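Local coordinates for DUF4973 domain-containing protein (Bacteroides thetaiotaomicron, PDB 4QNI) that is of unknown function but probably acts as an auxiliary nutrient-binding lipoprotein built from two beta-rich domains, at residues A220-E225 with I306-K311; G192-T197 with D293-Y298; Y40-E45 with D122-F127. One frame throughout, in Å; residues are numbered along the deposited sequence.

Interaction 1. Residues A220-E225 with I306-K311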
loop_
_atom_site.group_PDB
_atom_site.type_symbol
_atom_site.label_atom_id
_atom_site.label_comp_id
_atom_site.label_asym_id
_atom_site.label_seq_id
_atom_site.Cartn_x
_atom_site.Cartn_y
_atom_site.Cartn_z
ATOM N N ALA A 220 -21.286 28.299 -6.968
ATOM C CA ALA A 220 -22.113 28.257 -8.172
ATOM C C ALA A 220 -21.671 27.135 -9.111
ATOM O O ALA A 220 -20.482 26.989 -9.388
ATOM C CB ALA A 220 -22.068 29.606 -8.882
ATOM N N GLY A 221 -22.627 26.320 -9.527
ATOM C CA GLY A 221 -22.411 25.180 -10.406
ATOM C C GLY A 221 -21.189 24.310 -10.166
ATOM O O GLY A 221 -21.093 23.610 -9.155
ATOM N N ILE A 222 -20.254 24.340 -11.127
ATOM C CA ILE A 222 -19.037 23.514 -11.144
ATOM C C ILE A 222 -17.914 24.092 -10.299
ATOM O O ILE A 222 -16.916 23.399 -10.072
ATOM C CB ILE A 222 -18.561 23.253 -12.585
ATOM C CG1 ILE A 222 -18.314 24.573 -13.335
ATOM C CG2 ILE A 222 -19.572 22.369 -13.304
ATOM C CD1 ILE A 222 -17.558 24.413 -14.478
ATOM N N VAL A 223 -18.064 25.349 -9.831
ATOM C CA VAL A 223 -17.064 25.981 -8.960
ATOM C C VAL A 223 -17.025 25.192 -7.651
ATOM O O VAL A 223 -18.059 24.704 -7.189
ATOM C CB VAL A 223 -17.372 27.486 -8.715
ATOM C CG1 VAL A 223 -16.321 28.144 -7.808
ATOM C CG2 VAL A 223 -17.499 28.248 -10.027
ATOM N N ASP A 224 -15.838 25.017 -7.093
ATOM C CA ASP A 224 -15.655 24.322 -5.822
ATOM C C ASP A 224 -14.499 24.976 -5.068
ATOM O O ASP A 224 -13.961 25.995 -5.520
ATOM C CB ASP A 224 -15.468 22.787 -5.995
ATOM C CG ASP A 224 -14.213 22.318 -6.734
ATOM O OD1 ASP A 224 -13.171 23.018 -6.660
ATOM O OD2 ASP A 224 -14.257 21.222 -7.340
ATOM N N GLU A 225 -14.162 24.404 -3.905
ATOM C CA GLU A 225 -13.123 24.808 -2.962
ATOM C C GLU A 225 -11.729 24.971 -3.569
ATOM O O GLU A 225 -10.891 25.652 -2.972
ATOM C CB GLU A 225 -13.018 23.728 -1.893
ATOM C CG GLU A 225 -13.043 24.254 -0.497
ATOM C CD GLU A 225 -13.125 23.119 0.496
ATOM O OE1 GLU A 225 -12.145 22.349 0.599
ATOM O OE2 GLU A 225 -14.156 23.018 1.198
ATOM N N ILE A 306 -18.655 32.303 -19.682
ATOM C CA ILE A 306 -19.325 31.011 -19.859
ATOM C C ILE A 306 -20.565 31.010 -18.976
ATOM O O ILE A 306 -20.454 30.839 -17.757
ATOM C CB ILE A 306 -18.416 29.790 -19.560
ATOM C CG1 ILE A 306 -17.028 29.920 -20.217
ATOM C CG2 ILE A 306 -19.129 28.480 -19.952
ATOM C CD1 ILE A 306 -15.997 29.063 -19.598
ATOM N N ARG A 307 -21.738 31.213 -19.594
ATOM C CA ARG A 307 -23.010 31.260 -18.884
ATOM C C ARG A 307 -23.550 29.850 -18.642
ATOM O O ARG A 307 -23.873 29.122 -19.587
ATOM C CB ARG A 307 -24.024 32.119 -19.633
ATOM C CG ARG A 307 -25.305 32.308 -18.841
ATOM C CD ARG A 307 -25.987 33.592 -19.240
ATOM N NE ARG A 307 -27.122 33.916 -18.377
ATOM C CZ ARG A 307 -27.029 34.510 -17.194
ATOM N NH1 ARG A 307 -25.838 34.829 -16.694
ATOM N NH2 ARG A 307 -28.121 34.795 -16.500
ATOM N N TYR A 308 -23.637 29.468 -17.363
ATOM C CA TYR A 308 -24.134 28.150 -16.979
ATOM C C TYR A 308 -25.558 28.177 -16.518
ATOM O O TYR A 308 -25.981 29.143 -15.883
ATOM C CB TYR A 308 -23.288 27.563 -15.847
ATOM C CG TYR A 308 -21.927 27.096 -16.294
ATOM C CD1 TYR A 308 -21.763 25.860 -16.909
ATOM C CD2 TYR A 308 -20.797 27.878 -16.082
ATOM C CE1 TYR A 308 -20.510 25.410 -17.302
ATOM C CE2 TYR A 308 -19.536 27.441 -16.476
ATOM C CZ TYR A 308 -19.396 26.203 -17.087
ATOM O OH TYR A 308 -18.166 25.738 -17.487
ATOM N N HIS A 309 -26.294 27.099 -16.835
ATOM C CA HIS A 309 -27.622 26.812 -16.345
ATOM C C HIS A 309 -27.495 25.622 -15.391
ATOM O O HIS A 309 -27.163 24.514 -15.810
ATOM C CB HIS A 309 -28.638 26.559 -17.470
ATOM C CG HIS A 309 -30.061 26.443 -16.989
ATOM N ND1 HIS A 309 -31.085 26.096 -17.854
ATOM C CD2 HIS A 309 -30.589 26.644 -15.754
ATOM C CE1 HIS A 309 -32.191 26.091 -17.123
ATOM N NE2 HIS A 309 -31.939 26.407 -15.852
ATOM N N VAL A 310 -27.701 25.879 -14.103
ATOM C CA VAL A 310 -27.626 24.895 -13.012
ATOM C C VAL A 310 -29.058 24.547 -12.644
ATOM O O VAL A 310 -29.838 25.456 -12.345
ATOM C CB VAL A 310 -26.827 25.489 -11.824
ATOM C CG1 VAL A 310 -26.696 24.492 -10.673
ATOM C CG2 VAL A 310 -25.459 25.996 -12.295
ATOM N N LYS A 311 -29.423 23.247 -12.695
ATOM C CA LYS A 311 -30.805 22.840 -12.468
ATOM C C LYS A 311 -30.926 21.409 -11.936
ATOM O O LYS A 311 -30.152 20.538 -12.331
ATOM C CB LYS A 311 -31.571 22.963 -13.799
ATOM C CG LYS A 311 -33.066 22.771 -13.737
ATOM C CD LYS A 311 -33.627 22.887 -15.116
ATOM C CE LYS A 311 -35.089 22.543 -15.190
ATOM N NZ LYS A 311 -35.616 22.732 -16.574
#
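G221 and V310 are the point where the two backbones come closest, with their CA atoms 5.8 Å apart, where a type II' turn from A220 to V223 packs on the face of the sheet at strand 306-321. The turn is closed by V223 N bonding to A220 O at 3.0 Å, and its second position is held by a glycine with positive phi (42°), the geometry that favours this residue. Lacking a side chain, G221 lets V310 CG2 settle against its CA at 3.7 Å. The next residue carries the rest of the contact. I222 has CG1 between its backbone N and carbonyl carbon (chi1 57°), which sends the branch over one face of the Y308 ring; the two side chains meet at about a right angle, and I222 CD1 ends 3.3 Å from Y308 OH. No hydrogen bond joins the segments, so packing of buried apolar groups does the work. The case illustrates how a tight turn can be fitted against a sheet by two neighbouring residues. Strand 306-321 lies here between strands 282-298 and 180-188; Y294 OH of the former bonds to G221 N, N182 of the latter touches I222 and V310, and P280 of a second subunit packs on I222 and Y308.

Interaction 2. Residues G192-T197 with D293-Y298. With EDO (1,2-ethanediol), chain E.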
loop_
_atom_site.group_PDB
_atom_site.type_symbol
_atom_site.label_atom_id
_atom_site.label_comp_id
_atom_site.label_asym_id
_atom_site.label_seq_id
_atom_site.Cartn_x
_atom_site.Cartn_y
_atom_site.Cartn_z
ATOM N N GLY A 192 -36.531 34.374 -27.474
ATOM C CA GLY A 192 -35.629 34.874 -26.443
ATOM C C GLY A 192 -35.199 33.811 -25.451
ATOM O O GLY A 192 -34.297 34.062 -24.648
ATOM N N LYS A 193 -35.842 32.610 -25.495
ATOM C CA LYS A 193 -35.528 31.461 -24.634
ATOM C C LYS A 193 -34.070 31.012 -24.868
ATOM O O LYS A 193 -33.583 31.098 -26.002
ATOM C CB LYS A 193 -36.501 30.292 -24.886
ATOM N N PRO A 194 -33.346 30.551 -23.823
ATOM C CA PRO A 194 -31.940 30.169 -24.027
ATOM C C PRO A 194 -31.744 28.851 -24.770
ATOM O O PRO A 194 -32.476 27.887 -24.552
ATOM C CB PRO A 194 -31.392 30.042 -22.597
ATOM C CG PRO A 194 -32.429 30.634 -21.704
ATOM C CD PRO A 194 -33.724 30.408 -22.405
ATOM N N ILE A 195 -30.740 28.829 -25.654
ATOM C CA ILE A 195 -30.276 27.637 -26.354
ATOM C C ILE A 195 -29.172 27.122 -25.468
ATOM O O ILE A 195 -28.261 27.875 -25.114
ATOM C CB ILE A 195 -29.832 27.872 -27.827
ATOM C CG1 ILE A 195 -30.904 28.629 -28.631
ATOM C CG2 ILE A 195 -29.431 26.543 -28.504
ATOM C CD1 ILE A 195 -30.338 29.482 -29.798
ATOM N N GLU A 196 -29.285 25.875 -25.052
ATOM C CA GLU A 196 -28.352 25.259 -24.127
ATOM C C GLU A 196 -27.725 24.042 -24.683
ATOM O O GLU A 196 -28.324 23.361 -25.504
ATOM C CB GLU A 196 -29.073 24.854 -22.848
ATOM C CG GLU A 196 -29.438 26.021 -21.972
ATOM C CD GLU A 196 -30.422 25.636 -20.893
ATOM O OE1 GLU A 196 -30.318 24.503 -20.361
ATOM O OE2 GLU A 196 -31.292 26.480 -20.573
ATOM N N THR A 197 -26.550 23.705 -24.157
ATOM C CA THR A 197 -25.854 22.489 -24.529
ATOM C C THR A 197 -26.660 21.306 -24.074
ATOM O O THR A 197 -27.359 21.369 -23.052
ATOM C CB THR A 197 -24.457 22.449 -23.949
ATOM O OG1 THR A 197 -24.539 22.533 -22.525
ATOM C CG2 THR A 197 -23.576 23.535 -24.519
ATOM N N ASP A 293 -33.030 25.934 -9.779
ATOM C CA ASP A 293 -32.993 26.384 -11.155
ATOM C C ASP A 293 -32.436 27.809 -11.215
ATOM O O ASP A 293 -33.132 28.769 -10.872
ATOM C CB ASP A 293 -34.426 26.302 -11.777
ATOM C CG ASP A 293 -34.462 26.404 -13.288
ATOM O OD1 ASP A 293 -33.484 26.917 -13.876
ATOM O OD2 ASP A 293 -35.495 26.069 -13.872
ATOM N N TYR A 294 -31.181 27.940 -11.626
ATOM C CA TYR A 294 -30.560 29.254 -11.752
ATOM C C TYR A 294 -29.494 29.279 -12.863
ATOM O O TYR A 294 -29.017 28.239 -13.361
ATOM C CB TYR A 294 -29.982 29.766 -10.408
ATOM C CG TYR A 294 -28.794 28.995 -9.884
ATOM C CD1 TYR A 294 -27.497 29.317 -10.284
ATOM C CD2 TYR A 294 -28.950 28.014 -8.915
ATOM C CE1 TYR A 294 -26.391 28.623 -9.787
ATOM C CE2 TYR A 294 -27.856 27.296 -8.427
ATOM C CZ TYR A 294 -26.575 27.622 -8.848
ATOM O OH TYR A 294 -25.493 26.947 -8.353
ATOM N N TYR A 295 -29.138 30.508 -13.228
ATOM C CA TYR A 295 -28.146 30.859 -14.226
ATOM C C TYR A 295 -27.061 31.762 -13.637
ATOM O O TYR A 295 -27.377 32.637 -12.831
ATOM C CB TYR A 295 -28.816 31.615 -15.363
ATOM C CG TYR A 295 -29.820 30.834 -16.163
ATOM C CD1 TYR A 295 -31.161 30.793 -15.784
ATOM C CD2 TYR A 295 -29.469 30.255 -17.379
ATOM C CE1 TYR A 295 -32.112 30.123 -16.557
ATOM C CE2 TYR A 295 -30.415 29.617 -18.174
ATOM C CZ TYR A 295 -31.734 29.537 -17.751
ATOM O OH TYR A 295 -32.668 28.903 -18.526
ATOM N N PHE A 296 -25.810 31.626 -14.103
ATOM C CA PHE A 296 -24.722 32.521 -13.694
ATOM C C PHE A 296 -23.622 32.508 -14.741
ATOM O O PHE A 296 -23.521 31.553 -15.514
ATOM C CB PHE A 296 -24.158 32.152 -12.296
ATOM C CG PHE A 296 -23.197 30.991 -12.287
ATOM C CD1 PHE A 296 -23.663 29.682 -12.305
ATOM C CD2 PHE A 296 -21.819 31.206 -12.264
ATOM C CE1 PHE A 296 -22.773 28.609 -12.302
ATOM C CE2 PHE A 296 -20.928 30.132 -12.267
ATOM C CZ PHE A 296 -21.413 28.839 -12.270
ATOM N N ASN A 297 -22.756 33.530 -14.712
ATOM C CA ASN A 297 -21.614 33.644 -15.610
ATOM C C ASN A 297 -20.323 33.288 -14.900
ATOM O O ASN A 297 -19.987 33.895 -13.878
ATOM C CB ASN A 297 -21.492 35.069 -16.175
ATOM C CG ASN A 297 -22.654 35.543 -17.011
ATOM O OD1 ASN A 297 -23.232 34.796 -17.802
ATOM N ND2 ASN A 297 -22.975 36.823 -16.904
ATOM N N TYR A 298 -19.607 32.293 -15.414
ATOM C CA TYR A 298 -18.290 31.971 -14.901
ATOM C C TYR A 298 -17.298 32.727 -15.800
ATOM O O TYR A 298 -17.463 32.720 -17.027
ATOM C CB TYR A 298 -18.010 30.462 -14.838
ATOM C CG TYR A 298 -16.614 30.178 -14.334
ATOM C CD1 TYR A 298 -16.244 30.505 -13.033
ATOM C CD2 TYR A 298 -15.628 29.683 -15.187
ATOM C CE1 TYR A 298 -14.930 30.350 -12.594
ATOM C CE2 TYR A 298 -14.317 29.485 -14.742
ATOM C CZ TYR A 298 -13.973 29.829 -13.448
ATOM O OH TYR A 298 -12.683 29.656 -13.002
HETATM C C1 EDO E . -25.643 23.942 -6.075
HETATM O O1 EDO E . -25.964 25.254 -6.493
HETATM C C2 EDO E . -25.663 22.995 -7.262
HETATM O O2 EDO E . -24.567 23.265 -8.115
#
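Y295 and E196 have similar first torsions, with CG anti to the carbonyl carbon (chi1 -65° and -73°), and this turns the phenol and the extended carboxylate arm toward one another. The setting is the large antiparallel sheet of the C-terminal domain: strand 194-196 is one of its two outermost strands within the chain, and two strands, 180-188 and 306-321, intervene before 282-298. The contact therefore reaches over the sheet instead of between paired neighbours, and P194 and Y295 keep their CA atoms 10.5 Å apart. E196 OE2 lies at the ring edge, near its plane, with the carboxylate turned 83° to the ring; the bond from Y295 OH to E196 OE2 is weak, at 3.5 Å. P194 CG approaches the same hydroxyl, 3.6 Å from Y295 OH. A stronger partner of E196 OE2 is H309 on strand 306-321, whose ring stacks with Y295 and whose other nitrogen bonds to D293. Were Y295 an alanine, P194 would probably face a gap and one face of H309 would lose its stacking partner. In the plane of the adjacent Y294 ring, Y294 OH meets O1 of a 1,2-ethanediol, probably from the crystallisation liquor, at 2.6 Å.

Interaction 3. Residues Y40-E45 with D122-F127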
loop_
_atom_site.group_PDB
_atom_site.type_symbol
_atom_site.label_atom_id
_atom_site.label_comp_id
_atom_site.label_asym_id
_atom_site.label_seq_id
_atom_site.Cartn_x
_atom_site.Cartn_y
_atom_site.Cartn_z
ATOM N N TYR A 40 -30.103 26.528 23.882
ATOM C CA TYR A 40 -28.680 26.770 23.698
ATOM C C TYR A 40 -27.854 26.502 24.948
ATOM O O TYR A 40 -28.085 27.077 26.011
ATOM C CB TYR A 40 -28.439 28.193 23.215
ATOM C CG TYR A 40 -29.067 28.461 21.869
ATOM C CD1 TYR A 40 -28.556 27.877 20.711
ATOM C CD2 TYR A 40 -30.141 29.337 21.742
ATOM C CE1 TYR A 40 -29.126 28.126 19.469
ATOM C CE2 TYR A 40 -30.721 29.591 20.503
ATOM C CZ TYR A 40 -30.208 28.987 19.369
ATOM O OH TYR A 40 -30.775 29.250 18.150
ATOM N N ALA A 41 -26.828 25.682 24.762
ATOM C CA ALA A 41 -25.925 25.218 25.797
ATOM C C ALA A 41 -24.657 26.026 25.896
ATOM O O ALA A 41 -24.017 25.985 26.947
ATOM C CB ALA A 41 -25.573 23.765 25.529
ATOM N N GLU A 42 -24.251 26.731 24.823
ATOM C CA GLU A 42 -22.969 27.439 24.866
ATOM C C GLU A 42 -23.070 28.960 24.731
ATOM O O GLU A 42 -22.058 29.612 24.439
ATOM C CB GLU A 42 -22.006 26.861 23.829
ATOM C CG GLU A 42 -21.276 25.636 24.345
ATOM C CD GLU A 42 -20.334 25.814 25.524
ATOM O OE1 GLU A 42 -19.743 26.910 25.680
ATOM O OE2 GLU A 42 -20.170 24.833 26.285
ATOM N N GLY A 43 -24.243 29.509 25.049
ATOM C CA GLY A 43 -24.478 30.951 25.051
ATOM C C GLY A 43 -25.359 31.504 23.946
ATOM O O GLY A 43 -25.608 32.715 23.909
ATOM N N GLY A 44 -25.818 30.635 23.049
ATOM C CA GLY A 44 -26.683 31.049 21.960
ATOM C C GLY A 44 -26.305 30.492 20.607
ATOM O O GLY A 44 -25.466 29.603 20.474
ATOM N N GLU A 45 -26.993 31.009 19.613
ATOM C CA GLU A 45 -26.914 30.767 18.177
ATOM C C GLU A 45 -25.447 30.977 17.737
ATOM O O GLU A 45 -24.835 31.988 18.092
ATOM C CB GLU A 45 -27.902 31.784 17.558
ATOM C CG GLU A 45 -27.922 31.976 16.071
ATOM C CD GLU A 45 -26.788 32.765 15.450
ATOM O OE1 GLU A 45 -26.311 33.765 16.033
ATOM O OE2 GLU A 45 -26.372 32.361 14.348
ATOM N N ASP A 122 -11.315 20.975 25.781
ATOM C CA ASP A 122 -12.582 21.606 25.408
ATOM C C ASP A 122 -12.391 22.832 24.508
ATOM O O ASP A 122 -12.106 23.931 24.977
ATOM C CB ASP A 122 -13.416 21.977 26.659
ATOM C CG ASP A 122 -14.898 22.280 26.376
ATOM O OD1 ASP A 122 -15.389 21.955 25.243
ATOM O OD2 ASP A 122 -15.583 22.791 27.293
ATOM N N LEU A 123 -12.596 22.654 23.215
ATOM C CA LEU A 123 -12.485 23.763 22.262
ATOM C C LEU A 123 -13.802 24.537 22.274
ATOM O O LEU A 123 -14.846 23.896 22.154
ATOM C CB LEU A 123 -12.202 23.212 20.835
ATOM C CG LEU A 123 -11.105 22.170 20.659
ATOM C CD1 LEU A 123 -11.083 21.640 19.210
ATOM C CD2 LEU A 123 -9.737 22.738 21.056
ATOM N N LYS A 124 -13.775 25.887 22.431
ATOM C CA LYS A 124 -14.996 26.698 22.410
ATOM C C LYS A 124 -15.026 27.445 21.105
ATOM O O LYS A 124 -13.974 27.853 20.614
ATOM C CB LYS A 124 -15.121 27.637 23.609
ATOM C CG LYS A 124 -15.022 26.951 24.983
ATOM C CD LYS A 124 -16.207 26.038 25.317
ATOM C CE LYS A 124 -16.422 25.991 26.815
ATOM N NZ LYS A 124 -17.344 24.899 27.215
ATOM N N PHE A 125 -16.207 27.559 20.501
ATOM C CA PHE A 125 -16.334 28.179 19.201
ATOM C C PHE A 125 -17.438 29.209 19.150
ATOM O O PHE A 125 -18.491 29.058 19.771
ATOM C CB PHE A 125 -16.613 27.129 18.108
ATOM C CG PHE A 125 -15.501 26.151 17.867
ATOM C CD1 PHE A 125 -14.423 26.486 17.056
ATOM C CD2 PHE A 125 -15.555 24.868 18.406
ATOM C CE1 PHE A 125 -13.408 25.566 16.804
ATOM C CE2 PHE A 125 -14.533 23.944 18.153
ATOM C CZ PHE A 125 -13.451 24.312 17.389
ATOM N N ASP A 126 -17.182 30.247 18.341
ATOM C CA ASP A 126 -18.103 31.320 18.027
ATOM C C ASP A 126 -18.070 31.425 16.521
ATOM O O ASP A 126 -17.127 31.991 15.956
ATOM C CB ASP A 126 -17.738 32.633 18.737
ATOM C CG ASP A 126 -18.821 33.689 18.610
ATOM O OD1 ASP A 126 -19.782 33.470 17.840
ATOM O OD2 ASP A 126 -18.718 34.725 19.291
ATOM N N PHE A 127 -19.041 30.760 15.874
ATOM C CA PHE A 127 -19.115 30.659 14.429
ATOM C C PHE A 127 -19.950 31.774 13.809
ATOM O O PHE A 127 -20.084 31.830 12.590
ATOM C CB PHE A 127 -19.665 29.298 14.030
ATOM C CG PHE A 127 -18.884 28.052 14.428
ATOM C CD1 PHE A 127 -17.545 27.902 14.066
ATOM C CD2 PHE A 127 -19.524 26.976 15.051
ATOM C CE1 PHE A 127 -16.844 26.731 14.383
ATOM C CE2 PHE A 127 -18.824 25.800 15.353
ATOM C CZ PHE A 127 -17.497 25.676 14.998
#
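E42 and K124 meet through a single salt bridge: K124 NZ donates to E42 OE2 at 3.0 Å, arriving on the syn side of the carboxylate but 32° out of its plane. The second oxygen is not far off, since E42 OE1 lies 3.6 Å from K124 CE, so the carboxylate also lies across the end of the lysine chain. Both side chains bend at their second torsion (chi2 -64° in E42, -68° in K124), and they cross at about a right angle. On its own strand K124 NZ has another, shorter bond, 2.7 Å to D122 OD2, which it reaches from above that carboxylate's plane. Farther out, N49 on strand 47-56 touches both E42 and K124 and holds D122 OD1 by a weak hydrogen bond, while backbone pairing with strands 47-56 and 104-105 fixes the strand that carries K124. The loop bearing E42 is shaped by G43 and G44, in backbone conformations that call for glycine, and is folded so that E45 N sits 3.5 Å above the centre of the Y40 ring. In this three-residue network at a partly exposed surface, the shared lysine would be expected to offset the mutual repulsion of E42 and D122.

Overall arrangement
From the N terminus, interaction 3 comes first: it closes the long excursion from 40-45 to 122-127 in the N-terminal domain, tying the loop before strand 47-56 to strand 118-126. The chain then goes on to the C-terminal domain, where interaction 2 opens at 192-197 and interaction 1 at 220-225; interaction 2 closes at 293-298 before interaction 1 does at 306-311, so the two cross. They touch where strands 282-298 and 306-321 lie side by side in one sheet, their centres about 10 Å apart. Interaction 3 stands apart, its centre about 34 Å from that of interaction 1 and 42 Å from that of interaction 2, across the chain's centre.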